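Local coordinates for protein CdnC (Chryseobacterium gregarium DSM 19109, PDB 7MGV) that installs single and bicyclic omega-ester macrocycles in a multicore RiPP precursor peptide, acting as a dual-function ATP-grasp ligase, at residues G47-R52 against K82-E87; I158-P163 against F284-L289; G298-I303 against Y310-I315. All coordinates share one frame; numbering follows the deposited sequence.

Contact 1 of 3, residues G47-R52 against K82-E87; sequences GCEVIR and KKNSLE
Lys82 reaches across to Arg52 with its amine: NZ comes 3.4 Å from Arg52 N, but both atoms are donors and no hydrogen bond forms. The tether bends at its last two torsions (chi3 -75°, chi4 -85°), which curls the amine in beside the backbone of Ile51 and Arg52. Asn84 follows with a side chain that slides past Ile51 in the opposite sense, its CB 3.7 Å from Ile51 CD1. Its amide also lies beside the carboxylate of Glu49, but Asn84 ND2 stays 3.6 Å from Glu49 OE2, a near approach without a hydrogen bond. The segments belong to different sheets of the pre-ATP-grasp region: 48-54 is an outer strand of a parallel sheet, 83-85 an outer strand of an antiparallel meander. The axes of 48-52 and 83-85 approach to 9.0 Å at 110°, so side chains, not backbone bonds, join them. Ser85 turns its CB away from 47-52 and bonds Glu87 OE1 through OG, yet its O accepts a bond from Lys23 of strand 22-28. At Leu86 the apolar contact is completed, CD2 meeting Ile51 CD1 at 3.7 Å, with Leu77 of strand 72-78 packing against both side chains.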
loop_
_atom_site.group_PDB
_atom_site.type_symbol
_atom_site.label_atom_id
_atom_site.label_comp_id
_atom_site.label_asym_id
_atom_site.label_seq_id
_atom_site.Cartn_x
_atom_site.Cartn_y
_atom_site.Cartn_z
ATOM N N GLY A 47 -22.076 1.729 25.081
ATOM C CA GLY A 47 -23.071 2.692 24.660
ATOM C C GLY A 47 -22.926 3.187 23.242
ATOM O O GLY A 47 -23.421 4.276 22.931
ATOM N N CYS A 48 -22.265 2.430 22.372
ATOM C CA CYS A 48 -22.073 2.819 20.985
ATOM C C CYS A 48 -22.701 1.785 20.060
ATOM O O CYS A 48 -22.967 0.645 20.453
ATOM C CB CYS A 48 -20.585 2.991 20.656
ATOM S SG CYS A 48 -19.739 4.239 21.659
ATOM N N GLU A 49 -22.940 2.204 18.822
ATOM C CA GLU A 49 -23.530 1.348 17.803
ATOM C C GLU A 49 -22.441 0.796 16.894
ATOM O O GLU A 49 -21.484 1.499 16.554
ATOM C CB GLU A 49 -24.563 2.116 16.975
ATOM C CG GLU A 49 -25.345 1.246 16.002
ATOM C CD GLU A 49 -26.031 2.047 14.913
ATOM O OE1 GLU A 49 -26.149 3.282 15.061
ATOM O OE2 GLU A 49 -26.448 1.440 13.903
ATOM N N VAL A 50 -22.593 -0.468 16.507
ATOM C CA VAL A 50 -21.655 -1.152 15.624
ATOM C C VAL A 50 -22.309 -1.305 14.258
ATOM O O VAL A 50 -23.440 -1.793 14.155
ATOM C CB VAL A 50 -21.243 -2.521 16.193
ATOM C CG1 VAL A 50 -20.666 -3.401 15.096
ATOM C CG2 VAL A 50 -20.242 -2.349 17.318
ATOM N N ILE A 51 -21.600 -0.883 13.215
ATOM C CA ILE A 51 -22.020 -1.089 11.834
ATOM C C ILE A 51 -21.058 -2.087 11.206
ATOM O O ILE A 51 -19.858 -1.811 11.084
ATOM C CB ILE A 51 -22.051 0.227 11.042
ATOM C CG1 ILE A 51 -23.062 1.194 11.658
ATOM C CG2 ILE A 51 -22.390 -0.040 9.583
ATOM C CD1 ILE A 51 -23.165 2.512 10.925
ATOM N N ARG A 52 -21.583 -3.244 10.812
ATOM C CA ARG A 52 -20.768 -4.324 10.273
ATOM C C ARG A 52 -20.754 -4.243 8.751
ATOM O O ARG A 52 -21.803 -4.355 8.107
ATOM C CB ARG A 52 -21.301 -5.680 10.732
ATOM C CG ARG A 52 -20.337 -6.837 10.521
ATOM C CD ARG A 52 -20.848 -8.100 11.194
ATOM N NE ARG A 52 -19.769 -9.030 11.516
ATOM C CZ ARG A 52 -19.573 -10.191 10.902
ATOM N NH1 ARG A 52 -20.386 -10.573 9.926
ATOM N NH2 ARG A 52 -18.567 -10.973 11.264
ATOM N N LYS A 82 -29.020 -4.292 7.577
ATOM C CA LYS A 82 -29.351 -2.917 7.925
ATOM C C LYS A 82 -29.028 -1.997 6.757
ATOM O O LYS A 82 -28.344 -2.377 5.804
ATOM C CB LYS A 82 -28.589 -2.456 9.176
ATOM C CG LYS A 82 -28.120 -3.586 10.086
ATOM C CD LYS A 82 -27.293 -3.068 11.254
ATOM C CE LYS A 82 -25.892 -2.665 10.818
ATOM N NZ LYS A 82 -24.959 -3.829 10.787
ATOM N N LYS A 83 -29.542 -0.772 6.840
ATOM C CA LYS A 83 -29.161 0.319 5.952
ATOM C C LYS A 83 -28.678 1.472 6.818
ATOM O O LYS A 83 -29.417 1.944 7.689
ATOM C CB LYS A 83 -30.329 0.754 5.066
ATOM C CG LYS A 83 -29.927 1.685 3.933
ATOM C CD LYS A 83 -30.825 2.910 3.873
ATOM C CE LYS A 83 -30.554 3.859 5.031
ATOM N NZ LYS A 83 -29.158 4.378 5.014
ATOM N N ASN A 84 -27.447 1.921 6.584
ATOM C CA ASN A 84 -26.800 2.896 7.449
ATOM C C ASN A 84 -26.184 4.011 6.616
ATOM O O ASN A 84 -25.979 3.874 5.407
ATOM C CB ASN A 84 -25.718 2.237 8.314
ATOM C CG ASN A 84 -26.236 1.037 9.085
ATOM O OD1 ASN A 84 -26.173 -0.095 8.607
ATOM N ND2 ASN A 84 -26.745 1.282 10.287
ATOM N N SER A 85 -25.901 5.128 7.281
ATOM C CA SER A 85 -25.118 6.217 6.714
ATOM C C SER A 85 -23.804 6.315 7.477
ATOM O O SER A 85 -23.786 6.239 8.708
ATOM C CB SER A 85 -25.884 7.543 6.775
ATOM O OG SER A 85 -25.459 8.332 7.869
ATOM N N LEU A 86 -22.699 6.474 6.747
ATOM C CA LEU A 86 -21.375 6.320 7.333
ATOM C C LEU A 86 -20.564 7.606 7.414
ATOM O O LEU A 86 -19.508 7.605 8.054
ATOM C CB LEU A 86 -20.563 5.284 6.545
ATOM C CG LEU A 86 -21.232 3.925 6.332
ATOM C CD1 LEU A 86 -20.381 3.068 5.416
ATOM C CD2 LEU A 86 -21.467 3.228 7.663
ATOM N N GLU A 87 -21.012 8.697 6.787
ATOM C CA GLU A 87 -20.234 9.932 6.797
ATOM C C GLU A 87 -20.100 10.539 8.188
ATOM O O GLU A 87 -19.328 11.490 8.355
ATOM C CB GLU A 87 -20.859 10.954 5.846
ATOM C CG GLU A 87 -22.146 11.582 6.358
ATOM C CD GLU A 87 -23.341 10.655 6.236
ATOM O OE1 GLU A 87 -24.016 10.414 7.256
ATOM O OE2 GLU A 87 -23.603 10.165 5.117
#

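Contact 2 of 3, residues I158-P163 against F284-L289; sequences IGFKIP and FMILEL
Phe160 and Met285 make the tight part of this contact. Met285 CB sits over one face of the Phe160 ring, 3.9 Å from its centroid and 28° off the normal, a CH-pi contact. The sulfur stands farther above that same face, Met285 SD 4.6 Å from the Phe160 centroid, a Met-aromatic pair. With CG anti to the carbonyl carbon (chi1 -76°), the Phe160 ring swings to the helix and wedges its far end against the backbone, Phe160 CE2 lying 3.3 Å from Met285 O, and Ile286 CD1 meets Phe160 CZ at 3.9 Å. The loop 159-163, running from helix 148-158 towards Pro163 in the ADP pocket, is thereby pressed on helix 280-293, and the Phe160 ring also meets that of Phe312. With an alanine in place of Phe160, Met285 would lose the ring face beneath it and a gap would probably open between helix and loop. No hydrogen bond crosses the interface anywhere. Ile158, at the end of helix 148-158, divides its branches: CD1 packs closely, 3.5 Å from Leu289 CA, whereas CG2 lies alongside the extended Glu288 chain, 3.8 Å from Glu288 CD. Here the packing is looser, a single methyl touching the partly exposed Glu288.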
loop_
_atom_site.group_PDB
_atom_site.type_symbol
_atom_site.label_atom_id
_atom_site.label_comp_id
_atom_site.label_asym_id
_atom_site.label_seq_id
_atom_site.Cartn_x
_atom_site.Cartn_y
_atom_site.Cartn_z
ATOM N N ILE A 158 15.151 1.659 17.823
ATOM C CA ILE A 158 14.530 1.883 19.127
ATOM C C ILE A 158 15.396 1.323 20.248
ATOM O O ILE A 158 15.371 1.829 21.377
ATOM C CB ILE A 158 13.117 1.272 19.140
ATOM C CG1 ILE A 158 12.233 1.962 18.105
ATOM C CG2 ILE A 158 12.477 1.378 20.516
ATOM C CD1 ILE A 158 10.967 1.216 17.820
ATOM N N GLY A 159 16.186 0.293 19.961
ATOM C CA GLY A 159 16.976 -0.384 20.973
ATOM C C GLY A 159 16.693 -1.864 21.086
ATOM O O GLY A 159 17.362 -2.547 21.875
ATOM N N PHE A 160 15.727 -2.392 20.338
ATOM C CA PHE A 160 15.497 -3.828 20.317
ATOM C C PHE A 160 16.732 -4.545 19.795
ATOM O O PHE A 160 17.418 -4.057 18.890
ATOM C CB PHE A 160 14.305 -4.174 19.422
ATOM C CG PHE A 160 12.965 -3.876 20.031
ATOM C CD1 PHE A 160 12.426 -4.703 21.005
ATOM C CD2 PHE A 160 12.226 -2.785 19.604
ATOM C CE1 PHE A 160 11.184 -4.435 21.555
ATOM C CE2 PHE A 160 10.984 -2.511 20.149
ATOM C CZ PHE A 160 10.463 -3.338 21.124
ATOM N N LYS A 161 17.018 -5.705 20.374
ATOM C CA LYS A 161 17.963 -6.624 19.761
ATOM C C LYS A 161 17.239 -7.435 18.695
ATOM O O LYS A 161 16.166 -7.985 18.956
ATOM C CB LYS A 161 18.587 -7.542 20.811
ATOM C CG LYS A 161 19.270 -6.794 21.940
ATOM C CD LYS A 161 20.353 -5.868 21.401
ATOM C CE LYS A 161 20.384 -4.547 22.155
ATOM N NZ LYS A 161 20.517 -4.766 23.618
ATOM N N ILE A 162 17.811 -7.481 17.496
ATOM C CA ILE A 162 17.221 -8.242 16.400
ATOM C C ILE A 162 18.247 -9.270 15.939
ATOM O O ILE A 162 19.454 -9.066 16.140
ATOM C CB ILE A 162 16.789 -7.317 15.253
ATOM C CG1 ILE A 162 18.011 -6.659 14.598
ATOM C CG2 ILE A 162 15.797 -6.264 15.740
ATOM C CD1 ILE A 162 17.711 -6.038 13.251
ATOM N N PRO A 163 17.829 -10.386 15.347
ATOM C CA PRO A 163 18.812 -11.358 14.864
ATOM C C PRO A 163 19.601 -10.795 13.695
ATOM O O PRO A 163 19.149 -9.895 12.983
ATOM C CB PRO A 163 17.955 -12.553 14.422
ATOM C CG PRO A 163 16.589 -12.300 14.972
ATOM C CD PRO A 163 16.449 -10.821 15.080
ATOM N N PHE A 284 8.393 -0.794 27.470
ATOM C CA PHE A 284 8.647 0.578 27.043
ATOM C C PHE A 284 8.993 0.629 25.560
ATOM O O PHE A 284 8.463 1.459 24.810
ATOM C CB PHE A 284 9.776 1.177 27.886
ATOM C CG PHE A 284 10.125 2.595 27.527
ATOM C CD1 PHE A 284 9.467 3.656 28.124
ATOM C CD2 PHE A 284 11.125 2.866 26.605
ATOM C CE1 PHE A 284 9.788 4.962 27.802
ATOM C CE2 PHE A 284 11.450 4.170 26.277
ATOM C CZ PHE A 284 10.781 5.218 26.877
ATOM N N MET A 285 9.873 -0.270 25.114
ATOM C CA MET A 285 10.281 -0.263 23.714
ATOM C C MET A 285 9.161 -0.738 22.791
ATOM O O MET A 285 9.069 -0.282 21.648
ATOM C CB MET A 285 11.540 -1.111 23.534
ATOM C CG MET A 285 12.798 -0.427 24.053
ATOM S SD MET A 285 14.321 -1.275 23.602
ATOM C CE MET A 285 14.175 -2.769 24.581
ATOM N N ILE A 286 8.294 -1.633 23.269
ATOM C CA ILE A 286 7.131 -2.042 22.478
ATOM C C ILE A 286 6.195 -0.855 22.259
ATOM O O ILE A 286 5.741 -0.582 21.133
ATOM C CB ILE A 286 6.404 -3.208 23.171
ATOM C CG1 ILE A 286 7.260 -4.476 23.145
ATOM C CG2 ILE A 286 5.061 -3.450 22.522
ATOM C CD1 ILE A 286 7.186 -5.247 21.848
ATOM N N LEU A 287 5.879 -0.142 23.344
ATOM C CA LEU A 287 5.042 1.047 23.225
ATOM C C LEU A 287 5.701 2.090 22.330
ATOM O O LEU A 287 5.022 2.773 21.556
ATOM C CB LEU A 287 4.749 1.625 24.609
ATOM C CG LEU A 287 3.810 0.791 25.484
ATOM C CD1 LEU A 287 3.823 1.290 26.919
ATOM C CD2 LEU A 287 2.397 0.806 24.922
ATOM N N GLU A 288 7.029 2.209 22.402
ATOM C CA GLU A 288 7.731 3.144 21.530
ATOM C C GLU A 288 7.666 2.716 20.069
ATOM O O GLU A 288 7.612 3.570 19.180
ATOM C CB GLU A 288 9.185 3.286 21.974
ATOM C CG GLU A 288 9.951 4.360 21.226
ATOM C CD GLU A 288 11.281 4.681 21.875
ATOM O OE1 GLU A 288 12.101 5.377 21.241
ATOM O OE2 GLU A 288 11.506 4.234 23.020
ATOM N N LEU A 289 7.685 1.410 19.799
ATOM C CA LEU A 289 7.524 0.932 18.429
ATOM C C LEU A 289 6.159 1.325 17.880
ATOM O O LEU A 289 6.046 1.852 16.762
ATOM C CB LEU A 289 7.715 -0.584 18.381
ATOM C CG LEU A 289 7.476 -1.297 17.049
ATOM C CD1 LEU A 289 8.536 -0.911 16.029
ATOM C CD2 LEU A 289 7.449 -2.804 17.253
#

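Contact 3 of 3, residues G298-I303 against Y310-I315; sequences GAIDMI and YYFIEI. With ADP (adenosine-5'-diphosphate), chain F.
A beta hairpin at one border of the five-stranded antiparallel sheet brings Gly298-Ile303 alongside Tyr310-Ile315, beneath the adenine of ADP. Ile303 and Tyr311 form a hydrogen-bonded pair, with Ile303 N to Tyr311 O and Tyr311 N to Ile303 O both 2.9 Å. Asp301 faces two residues at once: Ile313 N donates to Asp301 O, and Asp301 N donates, nearly straight, to Glu314 O. This doubling, with Ile313 at phi/psi -112/-54°, fits a classic beta bulge. It brings Ile313 towards the nucleotide, where Ile313 CD1 touches Ile303 CD1 at 3.8 Å. In Ile303, CG1 anti to the carbonyl carbon (chi1 -61°) and an extended chi2 carry CD1 to 3.8 Å from ADP C4; Ile313 CG2 approaches ADP N7 at 4.1 Å. Towards helix 280-293, Ile300 CG2 meets Phe312 CE2 at 3.7 Å. The carboxylates of Asp301 and Glu314 lie side by side, Asp301 OD1 4.1 Å from Glu314 OE2, a repulsion that the salt bridge of Asp301 with Arg237 probably eases. Within these segments the adenine is therefore met by the aliphatic branches of Ile303 and Ile313, while hydrogen bonds to ADP come from elsewhere, Gln227, Lys228 and Ile230 among them.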
loop_
_atom_site.group_PDB
_atom_site.type_symbol
_atom_site.label_atom_id
_atom_site.label_comp_id
_atom_site.label_asym_id
_atom_site.label_seq_id
_atom_site.Cartn_x
_atom_site.Cartn_y
_atom_site.Cartn_z
ATOM N N GLY A 298 -1.093 -3.813 17.556
ATOM C CA GLY A 298 0.099 -4.513 17.119
ATOM C C GLY A 298 0.171 -5.907 17.692
ATOM O O GLY A 298 -0.280 -6.159 18.812
ATOM N N ALA A 299 0.739 -6.823 16.909
ATOM C CA ALA A 299 1.023 -8.186 17.352
ATOM C C ALA A 299 2.503 -8.453 17.115
ATOM O O ALA A 299 2.922 -8.681 15.975
ATOM C CB ALA A 299 0.151 -9.204 16.620
ATOM N N ILE A 300 3.290 -8.424 18.187
ATOM C CA ILE A 300 4.742 -8.538 18.115
ATOM C C ILE A 300 5.154 -9.953 18.488
ATOM O O ILE A 300 4.614 -10.544 19.434
ATOM C CB ILE A 300 5.421 -7.503 19.035
ATOM C CG1 ILE A 300 5.131 -6.080 18.552
ATOM C CG2 ILE A 300 6.925 -7.739 19.107
ATOM C CD1 ILE A 300 3.985 -5.407 19.273
ATOM N N ASP A 301 6.111 -10.502 17.743
ATOM C CA ASP A 301 6.705 -11.798 18.036
ATOM C C ASP A 301 8.113 -11.597 18.581
ATOM O O ASP A 301 8.888 -10.798 18.041
ATOM C CB ASP A 301 6.742 -12.681 16.786
ATOM C CG ASP A 301 5.356 -13.049 16.294
ATOM O OD1 ASP A 301 5.216 -13.398 15.102
ATOM O OD2 ASP A 301 4.406 -12.984 17.100
ATOM N N MET A 302 8.443 -12.318 19.650
ATOM C CA MET A 302 9.765 -12.218 20.247
ATOM C C MET A 302 10.267 -13.602 20.631
ATOM O O MET A 302 9.491 -14.535 20.847
ATOM C CB MET A 302 9.769 -11.295 21.477
ATOM C CG MET A 302 9.403 -9.848 21.179
ATOM S SD MET A 302 9.874 -8.718 22.504
ATOM C CE MET A 302 11.614 -8.483 22.152
ATOM N N ILE A 303 11.588 -13.718 20.719
ATOM C CA ILE A 303 12.246 -14.938 21.175
ATOM C C ILE A 303 13.208 -14.573 22.296
ATOM O O ILE A 303 14.010 -13.644 22.150
ATOM C CB ILE A 303 12.994 -15.654 20.032
ATOM C CG1 ILE A 303 12.022 -16.063 18.926
ATOM C CG2 ILE A 303 13.735 -16.874 20.564
ATOM C CD1 ILE A 303 12.700 -16.676 17.716
ATOM N N TYR A 310 16.213 -10.575 24.825
ATOM C CA TYR A 310 14.954 -10.516 24.097
ATOM C C TYR A 310 15.223 -10.099 22.656
ATOM O O TYR A 310 15.845 -9.060 22.412
ATOM C CB TYR A 310 13.989 -9.543 24.774
ATOM C CG TYR A 310 13.420 -10.061 26.079
ATOM C CD1 TYR A 310 14.231 -10.239 27.193
ATOM C CD2 TYR A 310 12.072 -10.373 26.195
ATOM C CE1 TYR A 310 13.715 -10.716 28.384
ATOM C CE2 TYR A 310 11.548 -10.846 27.384
ATOM C CZ TYR A 310 12.374 -11.017 28.475
ATOM O OH TYR A 310 11.853 -11.490 29.656
ATOM N N TYR A 311 14.751 -10.907 21.707
ATOM C CA TYR A 311 14.943 -10.667 20.285
ATOM C C TYR A 311 13.595 -10.359 19.649
ATOM O O TYR A 311 12.668 -11.175 19.725
ATOM C CB TYR A 311 15.581 -11.878 19.603
ATOM C CG TYR A 311 17.068 -12.022 19.831
ATOM C CD1 TYR A 311 17.561 -12.569 21.009
ATOM C CD2 TYR A 311 17.979 -11.622 18.863
ATOM C CE1 TYR A 311 18.919 -12.707 21.219
ATOM C CE2 TYR A 311 19.341 -11.756 19.064
ATOM C CZ TYR A 311 19.804 -12.299 20.244
ATOM O OH TYR A 311 21.156 -12.435 20.449
ATOM N N PHE A 312 13.496 -9.181 19.039
ATOM C CA PHE A 312 12.350 -8.836 18.212
ATOM C C PHE A 312 12.412 -9.620 16.908
ATOM O O PHE A 312 13.480 -9.761 16.305
ATOM C CB PHE A 312 12.356 -7.328 17.942
ATOM C CG PHE A 312 11.272 -6.855 17.014
ATOM C CD1 PHE A 312 11.481 -6.807 15.644
ATOM C CD2 PHE A 312 10.055 -6.426 17.515
ATOM C CE1 PHE A 312 10.489 -6.361 14.791
ATOM C CE2 PHE A 312 9.059 -5.978 16.666
ATOM C CZ PHE A 312 9.277 -5.945 15.303
ATOM N N ILE A 313 11.268 -10.142 16.466
ATOM C CA ILE A 313 11.183 -10.917 15.238
ATOM C C ILE A 313 10.390 -10.176 14.168
ATOM O O ILE A 313 10.877 -9.968 13.056
ATOM C CB ILE A 313 10.581 -12.315 15.509
ATOM C CG1 ILE A 313 11.394 -13.039 16.585
ATOM C CG2 ILE A 313 10.532 -13.135 14.229
ATOM C CD1 ILE A 313 12.871 -13.156 16.262
ATOM N N GLU A 314 9.169 -9.759 14.493
ATOM C CA GLU A 314 8.341 -8.988 13.573
ATOM C C GLU A 314 7.123 -8.479 14.329
ATOM O O GLU A 314 6.806 -8.942 15.428
ATOM C CB GLU A 314 7.910 -9.815 12.357
ATOM C CG GLU A 314 6.849 -10.858 12.653
ATOM C CD GLU A 314 6.288 -11.482 11.390
ATOM O OE1 GLU A 314 5.782 -10.733 10.528
ATOM O OE2 GLU A 314 6.356 -12.723 11.255
ATOM N N ILE A 315 6.443 -7.515 13.720
ATOM C CA ILE A 315 5.178 -6.992 14.215
ATOM C C ILE A 315 4.145 -7.156 13.109
ATOM O O ILE A 315 4.399 -6.790 11.956
ATOM C CB ILE A 315 5.298 -5.520 14.653
ATOM C CG1 ILE A 315 3.914 -4.917 14.904
ATOM C CG2 ILE A 315 6.064 -4.705 13.616
ATOM C CD1 ILE A 315 3.953 -3.575 15.596
HETATM P PB ADP F . 3.884 -20.458 11.955
HETATM O O1B ADP F . 4.352 -19.042 12.199
HETATM O O2B ADP F . 2.746 -20.571 10.971
HETATM O O3B ADP F . 3.733 -21.285 13.210
HETATM P PA ADP F . 6.202 -20.209 10.438
HETATM O O1A ADP F . 5.497 -19.062 9.752
HETATM O O2A ADP F . 7.168 -21.089 9.681
HETATM O O3A ADP F . 5.133 -21.137 11.201
HETATM O "O5'" ADP F . 6.961 -19.614 11.721
HETATM C "C5'" ADP F . 8.326 -19.234 11.663
HETATM C "C4'" ADP F . 8.988 -19.773 12.922
HETATM O "O4'" ADP F . 10.401 -19.602 12.836
HETATM C "C3'" ADP F . 8.503 -19.055 14.171
HETATM O "O3'" ADP F . 7.837 -19.983 15.032
HETATM C "C2'" ADP F . 9.749 -18.534 14.853
HETATM O "O2'" ADP F . 9.776 -18.952 16.219
HETATM C "C1'" ADP F . 10.911 -19.143 14.085
HETATM N N9 ADP F . 11.950 -18.120 13.841
HETATM C C8 ADP F . 11.793 -16.985 13.133
HETATM N N7 ADP F . 12.944 -16.267 13.107
HETATM C C5 ADP F . 13.861 -16.954 13.815
HETATM C C6 ADP F . 15.281 -16.766 14.186
HETATM N N6 ADP F . 15.969 -15.670 13.785
HETATM N N1 ADP F . 15.863 -17.727 14.939
HETATM C C2 ADP F . 15.191 -18.822 15.345
HETATM N N3 ADP F . 13.903 -19.058 15.045
HETATM C C4 ADP F . 13.199 -18.173 14.299
#

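Overall arrangement
Along the chain the three contacts come in series. Contact 1 lies in the pre-ATP-grasp region, where a parallel sheet meets a small antiparallel one; its centre is about 37 Å from that of contact 2 and about 35 Å from that of contact 3, on the opposite side of the chain's centre from the latter. Contacts 2 and 3 are neighbours, with centres about 9 Å apart. They meet directly, Lys161 O probably accepting a hydrogen bond from Phe312 N at 2.9 Å, and helix 280-293 leads into strand 297-304. Contact 2 thus packs on the Ile300/Phe312 face of the hairpin and also reaches the ADP pocket through Pro163, so nucleotide binding is concentrated well away from contact 1.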